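Local coordinates for protein phosphatidylserine synthase (Haemophilus influenzae, PDB 3HSI) that belongs to the phospholipase D superfamily, carries the enzyme name phosphatidylserine synthase, and is built on two mixed beta sheets flanked by helices, at residues P20-Q25 and L244-L249; Y59-E64 and A105-W110; D372-L377 and G394-D399. All blocks are in the same frame, centred on the assembly; numbering follows the deposited sequence.

Contact 1: P20-Q25 and L244-L249; sequences PFLALQ and LSVSPL
F21 lays one face of its phenyl ring over S247, whose CB lies 3.9 Å from the F21 ring centroid and 27° off the ring normal, a CH-pi contact. CG stands anti to the carbonyl carbon of F21 (chi1 -87°), which runs the side chain along the opposing strand: F21 CB meets S245 CB at 3.6 Å, while the far rim reaches S247. On the other side of the paired strands, the L24 side chain slants over V246, bringing L24 CD1 to 3.5 Å from V246 CB. Backbone bonds fix the register. L22 and V246 form an antiparallel hydrogen-bonded pair (L22 N to V246 O, 2.9 Å; V246 N to L22 O, 2.9 Å), and L24 N donates to L244 O at 2.8 Å. S247 OG adds a short 2.6 Å bond to P20 O, almost in line with the carbonyl, and so holds the exposed P20. The solvent side is looser: A23 and Q25 are exposed, and the A23 methyl merely skirts S245, whose hydroxyl bonds V243 O. This is a short antiparallel strand added to strand 245-252, whose other edge pairs with 391-398 in one of the two mixed sheets of this phospholipase D-family protein.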
ATOM      1  N   PRO C  20     -17.816  24.857  -4.574  1.00 22.44           N
ATOM      2  CA  PRO C  20     -18.165  25.756  -5.669  1.00 21.82           C
ATOM      3  C   PRO C  20     -18.891  24.983  -6.770  1.00 21.97           C
ATOM      4  O   PRO C  20     -18.586  23.813  -7.008  1.00 22.33           O
ATOM      5  CB  PRO C  20     -16.793  26.243  -6.172  1.00 22.29           C
ATOM      6  CG  PRO C  20     -15.864  25.072  -5.948  1.00 22.33           C
ATOM      7  CD  PRO C  20     -16.395  24.402  -4.652  1.00 22.57           C
ATOM      8  N   PHE C  21     -19.851  25.622  -7.416  1.00 20.45           N
ATOM      9  CA  PHE C  21     -20.725  24.927  -8.331  1.00 20.60           C
ATOM     10  C   PHE C  21     -20.938  25.800  -9.532  1.00 21.20           C
ATOM     11  O   PHE C  21     -21.065  26.998  -9.399  1.00 20.59           O
ATOM     12  CB  PHE C  21     -22.094  24.680  -7.702  1.00 19.54           C
ATOM     13  CG  PHE C  21     -22.168  23.422  -6.912  1.00 18.43           C
ATOM     14  CD1 PHE C  21     -22.345  22.192  -7.559  1.00 13.37           C
ATOM     15  CD2 PHE C  21     -22.076  23.464  -5.510  1.00 14.52           C
ATOM     16  CE1 PHE C  21     -22.382  20.992  -6.818  1.00 15.58           C
ATOM     17  CE2 PHE C  21     -22.142  22.280  -4.750  1.00 15.47           C
ATOM     18  CZ  PHE C  21     -22.292  21.034  -5.408  1.00 16.35           C
ATOM     19  N   LEU C  22     -20.988  25.171 -10.692  1.00 22.35           N
ATOM     20  CA  LEU C  22     -21.207  25.852 -11.947  1.00 23.84           C
ATOM     21  C   LEU C  22     -22.611  25.508 -12.456  1.00 23.73           C
ATOM     22  O   LEU C  22     -23.009  24.332 -12.504  1.00 23.22           O
ATOM     23  CB  LEU C  22     -20.124  25.379 -12.917  1.00 24.37           C
ATOM     24  CG  LEU C  22     -20.253  25.527 -14.426  1.00 27.96           C
ATOM     25  CD1 LEU C  22     -20.283  26.995 -14.884  1.00 29.34           C
ATOM     26  CD2 LEU C  22     -19.062  24.776 -15.064  1.00 30.31           C
ATOM     27  N   ALA C  23     -23.350  26.537 -12.836  1.00 24.03           N
ATOM     28  CA  ALA C  23     -24.742  26.403 -13.260  1.00 24.91           C
ATOM     29  C   ALA C  23     -24.878  25.582 -14.531  1.00 25.56           C
ATOM     30  O   ALA C  23     -24.087  25.713 -15.459  1.00 26.19           O
ATOM     31  CB  ALA C  23     -25.384  27.779 -13.422  1.00 24.90           C
ATOM     32  N   LEU C  24     -25.877  24.720 -14.569  1.00 26.59           N
ATOM     33  CA  LEU C  24     -26.015  23.759 -15.650  1.00 28.88           C
ATOM     34  C   LEU C  24     -27.474  23.686 -16.077  1.00 29.69           C
ATOM     35  O   LEU C  24     -28.319  23.357 -15.254  1.00 31.22           O
ATOM     36  CB  LEU C  24     -25.622  22.407 -15.079  1.00 29.26           C
ATOM     37  CG  LEU C  24     -24.694  21.393 -15.705  1.00 31.33           C
ATOM     38  CD1 LEU C  24     -24.744  20.211 -14.764  1.00 31.84           C
ATOM     39  CD2 LEU C  24     -25.189  20.985 -17.057  1.00 33.66           C
ATOM     40  N   GLN C  25     -27.813  23.982 -17.328  1.00 30.48           N
ATOM     41  CA  GLN C  25     -29.207  23.778 -17.735  1.00 30.76           C
ATOM     42  C   GLN C  25     -29.528  22.298 -17.872  1.00 30.35           C
ATOM     43  O   GLN C  25     -28.639  21.486 -18.169  1.00 30.39           O
ATOM     44  CB  GLN C  25     -29.547  24.591 -18.970  1.00 31.76           C
ATOM     45  CG  GLN C  25     -29.072  26.015 -18.802  1.00 35.22           C
ATOM     46  CD  GLN C  25     -30.034  26.990 -19.350  1.00 41.36           C
ATOM     47  OE1 GLN C  25     -30.413  26.900 -20.521  1.00 45.64           O
ATOM     48  NE2 GLN C  25     -30.463  27.948 -18.518  1.00 42.88           N
ATOM     49  N   LEU C 244     -29.833  23.998 -10.752  1.00 23.08           N
ATOM     50  CA  LEU C 244     -29.090  22.794 -11.117  1.00 22.15           C
ATOM     51  C   LEU C 244     -27.626  23.142 -11.460  1.00 21.23           C
ATOM     52  O   LEU C 244     -27.375  24.078 -12.234  1.00 20.93           O
ATOM     53  CB  LEU C 244     -29.769  22.157 -12.333  1.00 22.71           C
ATOM     54  CG  LEU C 244     -29.068  20.945 -12.973  1.00 23.41           C
ATOM     55  CD1 LEU C 244     -28.929  19.763 -11.972  1.00 20.06           C
ATOM     56  CD2 LEU C 244     -29.830  20.546 -14.209  1.00 21.19           C
ATOM     57  N   SER C 245     -26.682  22.375 -10.919  1.00 19.96           N
ATOM     58  CA  SER C 245     -25.254  22.755 -10.901  1.00 20.03           C
ATOM     59  C   SER C 245     -24.282  21.565 -10.813  1.00 19.19           C
ATOM     60  O   SER C 245     -24.647  20.500 -10.360  1.00 19.05           O
ATOM     61  CB  SER C 245     -24.985  23.638  -9.662  1.00 19.47           C
ATOM     62  OG  SER C 245     -25.382  24.926  -9.955  1.00 21.53           O
ATOM     63  N   VAL C 246     -23.034  21.795 -11.197  1.00 19.03           N
ATOM     64  CA  VAL C 246     -22.047  20.742 -11.271  1.00 19.79           C
ATOM     65  C   VAL C 246     -20.735  21.200 -10.626  1.00 20.21           C
ATOM     66  O   VAL C 246     -20.327  22.345 -10.784  1.00 19.15           O
ATOM     67  CB  VAL C 246     -21.850  20.206 -12.749  1.00 20.78           C
ATOM     68  CG1 VAL C 246     -21.192  21.271 -13.670  1.00 18.27           C
ATOM     69  CG2 VAL C 246     -21.030  18.923 -12.746  1.00 18.81           C
ATOM     70  N   SER C 247     -20.130  20.316  -9.829  1.00 20.86           N
ATOM     71  CA  SER C 247     -18.820  20.589  -9.213  1.00 21.49           C
ATOM     72  C   SER C 247     -17.814  19.456  -9.489  1.00 20.92           C
ATOM     73  O   SER C 247     -18.024  18.335  -9.023  1.00 20.94           O
ATOM     74  CB  SER C 247     -18.980  20.782  -7.702  1.00 21.98           C
ATOM     75  OG  SER C 247     -17.797  21.322  -7.102  1.00 23.84           O
ATOM     76  N   PRO C 248     -16.714  19.742 -10.239  1.00 20.17           N
ATOM     77  CA  PRO C 248     -15.746  18.706 -10.626  1.00 18.94           C
ATOM     78  C   PRO C 248     -14.722  18.430  -9.525  1.00 18.38           C
ATOM     79  O   PRO C 248     -14.145  19.346  -8.968  1.00 17.99           O
ATOM     80  CB  PRO C 248     -15.028  19.324 -11.835  1.00 19.58           C
ATOM     81  CG  PRO C 248     -15.032  20.758 -11.574  1.00 19.45           C
ATOM     82  CD  PRO C 248     -16.366  21.042 -10.833  1.00 20.23           C
ATOM     83  N   LEU C 249     -14.453  17.164  -9.266  1.00 17.95           N
ATOM     84  CA  LEU C 249     -13.743  16.773  -8.040  1.00 17.74           C
ATOM     85  C   LEU C 249     -12.622  15.833  -8.396  1.00 17.51           C
ATOM     86  O   LEU C 249     -12.796  15.026  -9.278  1.00 17.76           O
ATOM     87  CB  LEU C 249     -14.728  16.040  -7.105  1.00 18.10           C
ATOM     88  CG  LEU C 249     -15.919  16.825  -6.533  1.00 20.86           C
ATOM     89  CD1 LEU C 249     -16.829  15.907  -5.707  1.00 22.15           C
ATOM     90  CD2 LEU C 249     -15.397  18.005  -5.661  1.00 20.58           C
TER

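Contact 2: Y59-E64 and A105-W110; sequences YWQKDE and ATNADW
N107, in the first turn of helix 107-118, reaches with its amide into the loop 59-64. The helix start is marked by a capping box: D109 N donates to T106 OG1 at 3.1 Å, and D109 OD2 in return accepts from T106 N. This end of the helix thus meets the connection between strand 52-56 and helix 64-79 of the alpha/beta fold.

Hydrogen bonds form the first group. N107 ND2 gives a nearly straight bond to Q61 OE1 at 3.1 Å, although the two amide planes stand 75° apart and the donor lies well above the Q61 carbonyl plane; R93 NH2 is a second donor to the same OE1. N107 OD1 accepts from K62 N at 3.0 Å, again from above its plane. K62 starts with CG between the backbone N and carbonyl carbon (chi1 54°) and then extends, bringing NZ within 2.8 Å of A105 O.

Aromatic packing is the second group. K62 CA sits over one face of W110, 3.6 Å from the centroid of its six-membered ring and 17° off the normal. At the edge of W110, near its plane, W60 CD1 approaches W110 CZ3 to 3.8 Å. Both indole nitrogens look to helix 64-79, W60 NE1 bonding G66 O and W110 NE1 bonding Q67 OE1.

The last link is solvent-mediated: one water accepts from N107 ND2 at 3.1 Å and from W60 N at 3.1 Å.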
ATOM      1  N   TYR C  59      -7.956   2.132 -19.863  1.00 22.78           N
ATOM      2  CA  TYR C  59      -7.254   1.563 -20.995  1.00 23.21           C
ATOM      3  C   TYR C  59      -8.005   1.756 -22.275  1.00 23.40           C
ATOM      4  O   TYR C  59      -9.180   2.103 -22.265  1.00 24.02           O
ATOM      5  CB  TYR C  59      -6.939   0.083 -20.767  1.00 23.05           C
ATOM      6  CG  TYR C  59      -8.127  -0.831 -20.527  1.00 25.73           C
ATOM      7  CD1 TYR C  59      -8.711  -1.526 -21.580  1.00 28.61           C
ATOM      8  CD2 TYR C  59      -8.625  -1.049 -19.240  1.00 27.56           C
ATOM      9  CE1 TYR C  59      -9.759  -2.398 -21.367  1.00 29.69           C
ATOM     10  CE2 TYR C  59      -9.681  -1.916 -19.014  1.00 28.14           C
ATOM     11  CZ  TYR C  59     -10.247  -2.587 -20.085  1.00 29.26           C
ATOM     12  OH  TYR C  59     -11.291  -3.461 -19.893  1.00 28.22           O
ATOM     13  N   TRP C  60      -7.306   1.541 -23.388  1.00 23.37           N
ATOM     14  CA  TRP C  60      -7.904   1.556 -24.687  1.00 22.59           C
ATOM     15  C   TRP C  60      -7.320   0.337 -25.409  1.00 23.04           C
ATOM     16  O   TRP C  60      -6.140   0.297 -25.761  1.00 21.83           O
ATOM     17  CB  TRP C  60      -7.566   2.865 -25.378  1.00 22.17           C
ATOM     18  CG  TRP C  60      -8.153   3.052 -26.718  1.00 21.74           C
ATOM     19  CD1 TRP C  60      -8.284   2.115 -27.706  1.00 23.44           C
ATOM     20  CD2 TRP C  60      -8.624   4.286 -27.267  1.00 20.76           C
ATOM     21  NE1 TRP C  60      -8.821   2.688 -28.832  1.00 20.59           N
ATOM     22  CE2 TRP C  60      -9.042   4.020 -28.588  1.00 20.61           C
ATOM     23  CE3 TRP C  60      -8.726   5.596 -26.768  1.00 19.57           C
ATOM     24  CZ2 TRP C  60      -9.560   5.019 -29.428  1.00 20.76           C
ATOM     25  CZ3 TRP C  60      -9.239   6.594 -27.605  1.00 19.94           C
ATOM     26  CH2 TRP C  60      -9.670   6.290 -28.909  1.00 21.29           C
ATOM     27  N   GLN C  61      -8.174  -0.670 -25.595  1.00 23.41           N
ATOM     28  CA  GLN C  61      -7.737  -2.002 -26.007  1.00 23.29           C
ATOM     29  C   GLN C  61      -7.584  -2.122 -27.520  1.00 23.90           C
ATOM     30  O   GLN C  61      -8.360  -1.561 -28.285  1.00 23.71           O
ATOM     31  CB  GLN C  61      -8.760  -3.018 -25.520  1.00 22.92           C
ATOM     32  CG  GLN C  61      -8.388  -4.464 -25.704  1.00 22.53           C
ATOM     33  CD  GLN C  61      -7.273  -4.894 -24.751  1.00 23.75           C
ATOM     34  OE1 GLN C  61      -7.069  -4.297 -23.691  1.00 25.77           O
ATOM     35  NE2 GLN C  61      -6.546  -5.923 -25.133  1.00 24.10           N
ATOM     36  N   LYS C  62      -6.596  -2.893 -27.934  1.00 24.56           N
ATOM     37  CA  LYS C  62      -6.387  -3.199 -29.344  1.00 26.05           C
ATOM     38  C   LYS C  62      -7.470  -4.056 -30.055  1.00 26.30           C
ATOM     39  O   LYS C  62      -7.237  -4.499 -31.173  1.00 27.66           O
ATOM     40  CB  LYS C  62      -5.045  -3.911 -29.497  1.00 25.88           C
ATOM     41  CG  LYS C  62      -4.930  -5.138 -28.604  1.00 28.95           C
ATOM     42  CD  LYS C  62      -3.655  -5.931 -28.857  1.00 34.33           C
ATOM     43  CE  LYS C  62      -3.866  -7.373 -28.339  1.00 38.19           C
ATOM     44  NZ  LYS C  62      -2.819  -8.315 -28.817  1.00 40.02           N
ATOM     45  N   ASP C  63      -8.611  -4.331 -29.443  1.00 25.42           N
ATOM     46  CA  ASP C  63      -9.564  -5.243 -30.076  1.00 24.46           C
ATOM     47  C   ASP C  63     -10.376  -4.497 -31.152  1.00 24.10           C
ATOM     48  O   ASP C  63     -10.003  -3.396 -31.557  1.00 23.58           O
ATOM     49  CB  ASP C  63     -10.449  -5.898 -29.011  1.00 24.23           C
ATOM     50  CG  ASP C  63     -11.221  -4.866 -28.179  1.00 24.60           C
ATOM     51  OD1 ASP C  63     -11.354  -3.710 -28.653  1.00 24.88           O
ATOM     52  OD2 ASP C  63     -11.719  -5.215 -27.078  1.00 23.64           O
ATOM     53  N   GLU C  64     -11.476  -5.085 -31.619  1.00 24.23           N
ATOM     54  CA  GLU C  64     -12.207  -4.516 -32.780  1.00 23.87           C
ATOM     55  C   GLU C  64     -12.888  -3.181 -32.513  1.00 23.05           C
ATOM     56  O   GLU C  64     -12.935  -2.326 -33.395  1.00 23.09           O
ATOM     57  CB  GLU C  64     -13.228  -5.503 -33.337  1.00 23.53           C
ATOM     58  CG  GLU C  64     -12.595  -6.713 -33.956  1.00 25.85           C
ATOM     59  CD  GLU C  64     -12.465  -7.895 -32.982  1.00 29.76           C
ATOM     60  OE1 GLU C  64     -12.296  -7.709 -31.750  1.00 29.83           O
ATOM     61  OE2 GLU C  64     -12.528  -9.041 -33.473  1.00 33.67           O
ATOM     62  N   ALA C 105       0.719  -8.800 -28.623  1.00 33.95           N
ATOM     63  CA  ALA C 105       1.076  -7.404 -28.649  1.00 32.52           C
ATOM     64  C   ALA C 105       0.322  -6.699 -27.518  1.00 31.24           C
ATOM     65  O   ALA C 105      -0.847  -7.006 -27.249  1.00 31.24           O
ATOM     66  CB  ALA C 105       0.709  -6.782 -30.012  1.00 32.79           C
ATOM     67  N   THR C 106       0.998  -5.761 -26.859  1.00 28.85           N
ATOM     68  CA  THR C 106       0.353  -4.926 -25.866  1.00 26.32           C
ATOM     69  C   THR C 106      -0.369  -3.801 -26.577  1.00 25.32           C
ATOM     70  O   THR C 106      -0.105  -3.498 -27.742  1.00 24.79           O
ATOM     71  CB  THR C 106       1.368  -4.316 -24.898  1.00 26.29           C
ATOM     72  OG1 THR C 106       2.198  -3.415 -25.620  1.00 24.67           O
ATOM     73  CG2 THR C 106       2.236  -5.413 -24.233  1.00 25.87           C
ATOM     74  N   ASN C 107      -1.275  -3.170 -25.853  1.00 24.36           N
ATOM     75  CA  ASN C 107      -1.921  -1.960 -26.320  1.00 23.69           C
ATOM     76  C   ASN C 107      -0.930  -0.904 -26.824  1.00 23.23           C
ATOM     77  O   ASN C 107      -1.112  -0.349 -27.931  1.00 22.18           O
ATOM     78  CB  ASN C 107      -2.868  -1.428 -25.241  1.00 23.45           C
ATOM     79  CG  ASN C 107      -4.069  -2.344 -25.032  1.00 23.39           C
ATOM     80  OD1 ASN C 107      -4.403  -3.170 -25.905  1.00 21.44           O
ATOM     81  ND2 ASN C 107      -4.748  -2.184 -23.901  1.00 20.94           N
ATOM     82  N   ALA C 108       0.121  -0.654 -26.043  1.00 22.82           N
ATOM     83  CA  ALA C 108       1.213   0.252 -26.476  1.00 23.84           C
ATOM     84  C   ALA C 108       1.838  -0.172 -27.833  1.00 23.59           C
ATOM     85  O   ALA C 108       2.001   0.645 -28.734  1.00 23.33           O
ATOM     86  CB  ALA C 108       2.310   0.385 -25.369  1.00 23.95           C
ATOM     87  N   ASP C 109       2.131  -1.458 -28.003  1.00 24.16           N
ATOM     88  CA  ASP C 109       2.679  -1.928 -29.284  1.00 24.08           C
ATOM     89  C   ASP C 109       1.708  -1.575 -30.408  1.00 23.96           C
ATOM     90  O   ASP C 109       2.119  -1.073 -31.454  1.00 24.15           O
ATOM     91  CB  ASP C 109       2.939  -3.436 -29.277  1.00 24.08           C
ATOM     92  CG  ASP C 109       3.991  -3.835 -28.296  1.00 25.97           C
ATOM     93  OD1 ASP C 109       4.951  -3.062 -28.124  1.00 30.05           O
ATOM     94  OD2 ASP C 109       3.887  -4.940 -27.708  1.00 28.26           O
ATOM     95  N   TRP C 110       0.421  -1.801 -30.167  1.00 23.22           N
ATOM     96  CA  TRP C 110      -0.616  -1.483 -31.153  1.00 23.19           C
ATOM     97  C   TRP C 110      -0.758   0.040 -31.479  1.00 23.30           C
ATOM     98  O   TRP C 110      -0.943   0.421 -32.643  1.00 23.81           O
ATOM     99  CB  TRP C 110      -1.951  -2.181 -30.770  1.00 22.86           C
ATOM    100  CG  TRP C 110      -3.150  -1.799 -31.608  1.00 22.83           C
ATOM    101  CD1 TRP C 110      -3.399  -2.162 -32.904  1.00 24.49           C
ATOM    102  CD2 TRP C 110      -4.259  -0.983 -31.201  1.00 23.91           C
ATOM    103  NE1 TRP C 110      -4.597  -1.617 -33.334  1.00 24.24           N
ATOM    104  CE2 TRP C 110      -5.137  -0.880 -32.312  1.00 24.75           C
ATOM    105  CE3 TRP C 110      -4.603  -0.326 -30.003  1.00 24.24           C
ATOM    106  CZ2 TRP C 110      -6.331  -0.156 -32.258  1.00 24.98           C
ATOM    107  CZ3 TRP C 110      -5.801   0.379 -29.950  1.00 24.21           C
ATOM    108  CH2 TRP C 110      -6.644   0.468 -31.077  1.00 25.08           C
TER
HETATM  109  O   HOH W   1      -4.395   0.724 -22.908  1.00 19.14           O

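Contact 3: D372-L377 and G394-D399; sequences DRYILL and GLLIYD
L377 and I397 meet at the apolar centre of this antiparallel strand pair, with L377 CD1 3.7 Å from I397 CD1. I397 CG1 is anti to its carbonyl carbon (chi1 -62°), and the extended continuation sends CD1 across to L377. Beside them, I375 CB and I397 CB lie 4.2 Å apart. Strand 171-179 covers this face through R174, Q176 and I178. The opposite face carries Y374, L376, L396 and Y398; helix 258-268 packs on the first three, while the Y398 ring meets that of F21. The Y374 and Y398 rings run near parallel, planes 26° apart, but are slid until they barely overlap: the centroids are 5.2 Å apart, and Y374 CE1 touches Y398 CD1 at 3.5 Å.

Paired backbone bonds join I375 with I397 and L377 with L395. D399 N continues the series with a 2.9 Å bond to R373 O (N-H...O 172°). R373 and Y374 form a classic beta bulge against strand 367-370. The aliphatic start of R373 lies near Y398, CG to CE1 3.7 Å, while its guanidinium forms a salt bridge with D371. At the outer, polar end D399 OD2 accepts from L404 N, and a water donates to D372 O at 2.8 Å.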
ATOM      1  N   ASP C 372     -33.019  13.620  -3.225  1.00 24.85           N
ATOM      2  CA  ASP C 372     -33.273  14.120  -4.585  1.00 25.37           C
ATOM      3  C   ASP C 372     -32.393  15.332  -4.894  1.00 24.70           C
ATOM      4  O   ASP C 372     -32.705  16.143  -5.777  1.00 24.80           O
ATOM      5  CB  ASP C 372     -34.762  14.471  -4.762  1.00 25.31           C
ATOM      6  CG  ASP C 372     -35.313  15.269  -3.572  1.00 29.41           C
ATOM      7  OD1 ASP C 372     -34.532  15.553  -2.601  1.00 29.67           O
ATOM      8  OD2 ASP C 372     -36.529  15.607  -3.587  1.00 33.49           O
ATOM      9  N   ARG C 373     -31.269  15.415  -4.191  1.00 23.80           N
ATOM     10  CA  ARG C 373     -30.503  16.645  -4.044  1.00 24.25           C
ATOM     11  C   ARG C 373     -29.086  16.558  -4.662  1.00 23.16           C
ATOM     12  O   ARG C 373     -28.623  17.508  -5.309  1.00 22.42           O
ATOM     13  CB  ARG C 373     -30.439  16.929  -2.537  1.00 24.85           C
ATOM     14  CG  ARG C 373     -29.825  18.232  -2.065  1.00 29.89           C
ATOM     15  CD  ARG C 373     -30.199  18.504  -0.554  1.00 35.51           C
ATOM     16  NE  ARG C 373     -29.351  17.755   0.397  1.00 41.11           N
ATOM     17  CZ  ARG C 373     -29.636  16.537   0.894  1.00 43.90           C
ATOM     18  NH1 ARG C 373     -30.755  15.909   0.545  1.00 46.24           N
ATOM     19  NH2 ARG C 373     -28.814  15.935   1.749  1.00 42.23           N
ATOM     20  N   TYR C 374     -28.417  15.415  -4.480  1.00 22.56           N
ATOM     21  CA  TYR C 374     -27.094  15.166  -5.082  1.00 22.17           C
ATOM     22  C   TYR C 374     -27.035  13.889  -5.887  1.00 22.16           C
ATOM     23  O   TYR C 374     -27.608  12.864  -5.484  1.00 22.77           O
ATOM     24  CB  TYR C 374     -26.040  15.029  -4.004  1.00 22.09           C
ATOM     25  CG  TYR C 374     -25.880  16.236  -3.119  1.00 23.36           C
ATOM     26  CD1 TYR C 374     -25.109  17.327  -3.537  1.00 22.81           C
ATOM     27  CD2 TYR C 374     -26.478  16.278  -1.872  1.00 22.14           C
ATOM     28  CE1 TYR C 374     -24.929  18.429  -2.741  1.00 24.93           C
ATOM     29  CE2 TYR C 374     -26.326  17.389  -1.055  1.00 25.75           C
ATOM     30  CZ  TYR C 374     -25.538  18.455  -1.499  1.00 26.44           C
ATOM     31  OH  TYR C 374     -25.361  19.542  -0.707  1.00 28.73           O
ATOM     32  N   ILE C 375     -26.278  13.952  -6.982  1.00 21.59           N
ATOM     33  CA  ILE C 375     -26.048  12.855  -7.926  1.00 21.43           C
ATOM     34  C   ILE C 375     -24.554  12.930  -8.259  1.00 21.16           C
ATOM     35  O   ILE C 375     -24.099  13.843  -8.945  1.00 21.30           O
ATOM     36  CB  ILE C 375     -26.884  13.047  -9.269  1.00 21.40           C
ATOM     37  CG1 ILE C 375     -28.380  13.133  -8.980  1.00 22.49           C
ATOM     38  CG2 ILE C 375     -26.678  11.896 -10.250  1.00 20.74           C
ATOM     39  CD1 ILE C 375     -28.961  14.525  -9.142  1.00 24.95           C
ATOM     40  N   LEU C 376     -23.797  11.958  -7.769  1.00 21.15           N
ATOM     41  CA  LEU C 376     -22.379  11.881  -8.035  1.00 20.61           C
ATOM     42  C   LEU C 376     -22.082  10.930  -9.181  1.00 20.83           C
ATOM     43  O   LEU C 376     -22.372   9.712  -9.097  1.00 21.12           O
ATOM     44  CB  LEU C 376     -21.641  11.383  -6.793  1.00 20.27           C
ATOM     45  CG  LEU C 376     -20.128  11.240  -6.950  1.00 19.72           C
ATOM     46  CD1 LEU C 376     -19.515  12.594  -7.300  1.00 19.44           C
ATOM     47  CD2 LEU C 376     -19.465  10.652  -5.669  1.00 17.63           C
ATOM     48  N   LEU C 377     -21.491  11.486 -10.227  1.00 19.63           N
ATOM     49  CA  LEU C 377     -20.998  10.699 -11.333  1.00 20.11           C
ATOM     50  C   LEU C 377     -19.528  10.497 -11.063  1.00 20.99           C
ATOM     51  O   LEU C 377     -18.768  11.469 -10.918  1.00 21.88           O
ATOM     52  CB  LEU C 377     -21.174  11.438 -12.662  1.00 19.19           C
ATOM     53  CG  LEU C 377     -22.494  12.184 -12.854  1.00 17.84           C
ATOM     54  CD1 LEU C 377     -22.472  13.035 -14.157  1.00 19.98           C
ATOM     55  CD2 LEU C 377     -23.697  11.262 -12.818  1.00 16.35           C
ATOM     56  N   GLY C 394     -14.681  12.972 -10.135  1.00 22.06           N
ATOM     57  CA  GLY C 394     -16.120  12.962 -10.065  1.00 21.73           C
ATOM     58  C   GLY C 394     -16.753  14.257 -10.533  1.00 21.71           C
ATOM     59  O   GLY C 394     -16.140  15.338 -10.464  1.00 21.18           O
ATOM     60  N   LEU C 395     -17.977  14.138 -11.038  1.00 21.09           N
ATOM     61  CA  LEU C 395     -18.815  15.306 -11.237  1.00 21.04           C
ATOM     62  C   LEU C 395     -19.930  15.208 -10.199  1.00 20.27           C
ATOM     63  O   LEU C 395     -20.774  14.297 -10.244  1.00 19.58           O
ATOM     64  CB  LEU C 395     -19.361  15.362 -12.670  1.00 21.08           C
ATOM     65  CG  LEU C 395     -18.321  15.278 -13.797  1.00 22.14           C
ATOM     66  CD1 LEU C 395     -18.975  15.233 -15.213  1.00 23.42           C
ATOM     67  CD2 LEU C 395     -17.304  16.445 -13.698  1.00 24.62           C
ATOM     68  N   LEU C 396     -19.900  16.119  -9.241  1.00 19.63           N
ATOM     69  CA  LEU C 396     -20.996  16.225  -8.297  1.00 20.49           C
ATOM     70  C   LEU C 396     -22.054  17.153  -8.844  1.00 19.93           C
ATOM     71  O   LEU C 396     -21.843  18.361  -8.961  1.00 20.45           O
ATOM     72  CB  LEU C 396     -20.547  16.681  -6.897  1.00 19.72           C
ATOM     73  CG  LEU C 396     -21.686  16.756  -5.857  1.00 21.84           C
ATOM     74  CD1 LEU C 396     -22.319  15.362  -5.579  1.00 21.89           C
ATOM     75  CD2 LEU C 396     -21.233  17.395  -4.530  1.00 20.07           C
ATOM     76  N   ILE C 397     -23.204  16.573  -9.172  1.00 19.93           N
ATOM     77  CA  ILE C 397     -24.361  17.359  -9.565  1.00 19.92           C
ATOM     78  C   ILE C 397     -25.228  17.722  -8.333  1.00 19.75           C
ATOM     79  O   ILE C 397     -25.605  16.869  -7.544  1.00 18.72           O
ATOM     80  CB  ILE C 397     -25.216  16.609 -10.611  1.00 20.31           C
ATOM     81  CG1 ILE C 397     -24.383  16.365 -11.876  1.00 22.25           C
ATOM     82  CG2 ILE C 397     -26.448  17.389 -10.913  1.00 17.49           C
ATOM     83  CD1 ILE C 397     -24.988  15.393 -12.836  1.00 24.41           C
ATOM     84  N   TYR C 398     -25.493  19.010  -8.186  1.00 19.97           N
ATOM     85  CA  TYR C 398     -26.392  19.541  -7.177  1.00 20.64           C
ATOM     86  C   TYR C 398     -27.683  19.998  -7.866  1.00 20.42           C
ATOM     87  O   TYR C 398     -27.655  20.865  -8.751  1.00 19.46           O
ATOM     88  CB  TYR C 398     -25.718  20.717  -6.491  1.00 20.99           C
ATOM     89  CG  TYR C 398     -26.513  21.353  -5.366  1.00 23.53           C
ATOM     90  CD1 TYR C 398     -27.153  20.566  -4.396  1.00 26.10           C
ATOM     91  CD2 TYR C 398     -26.564  22.745  -5.235  1.00 24.49           C
ATOM     92  CE1 TYR C 398     -27.876  21.159  -3.346  1.00 28.72           C
ATOM     93  CE2 TYR C 398     -27.277  23.351  -4.197  1.00 26.38           C
ATOM     94  CZ  TYR C 398     -27.930  22.550  -3.267  1.00 27.82           C
ATOM     95  OH  TYR C 398     -28.608  23.135  -2.248  1.00 29.80           O
ATOM     96  N   ASP C 399     -28.798  19.430  -7.418  1.00 20.24           N
ATOM     97  CA  ASP C 399     -30.102  19.644  -8.024  1.00 20.72           C
ATOM     98  C   ASP C 399     -31.128  20.068  -6.973  1.00 20.45           C
ATOM     99  O   ASP C 399     -32.053  19.311  -6.690  1.00 19.62           O
ATOM    100  CB  ASP C 399     -30.556  18.358  -8.732  1.00 20.91           C
ATOM    101  CG  ASP C 399     -31.807  18.551  -9.560  1.00 22.96           C
ATOM    102  OD1 ASP C 399     -32.125  19.726  -9.920  1.00 23.72           O
ATOM    103  OD2 ASP C 399     -32.480  17.517  -9.831  1.00 23.55           O
TER
HETATM  104  O   HOH W   2     -33.003  15.498  -8.444  1.00 23.56           O

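How the contacts relate
Contacts 1 and 3 share one mixed sheet, their centres 9 Å apart: strand 245-252 of contact 1 neighbours strand 391-398 of contact 3. S247 N lies 2.7 Å from L396 O and L249 N 2.8 Å from G394 O, both probable hydrogen bonds, so the order across the sheet is 22-23, 245-252, 391-398, 374-378. F21 also packs on Y398. Contact 2 lies on the opposite side of the chain's centre, with centres 35 Å from contact 1 and 34 Å from contact 3, beside the other mixed sheet. Along the chain it is nested inside the loop closed by contact 1, and contact 3 follows both. Contact 1 therefore ties an N-terminal segment to the sheet that contact 3 continues.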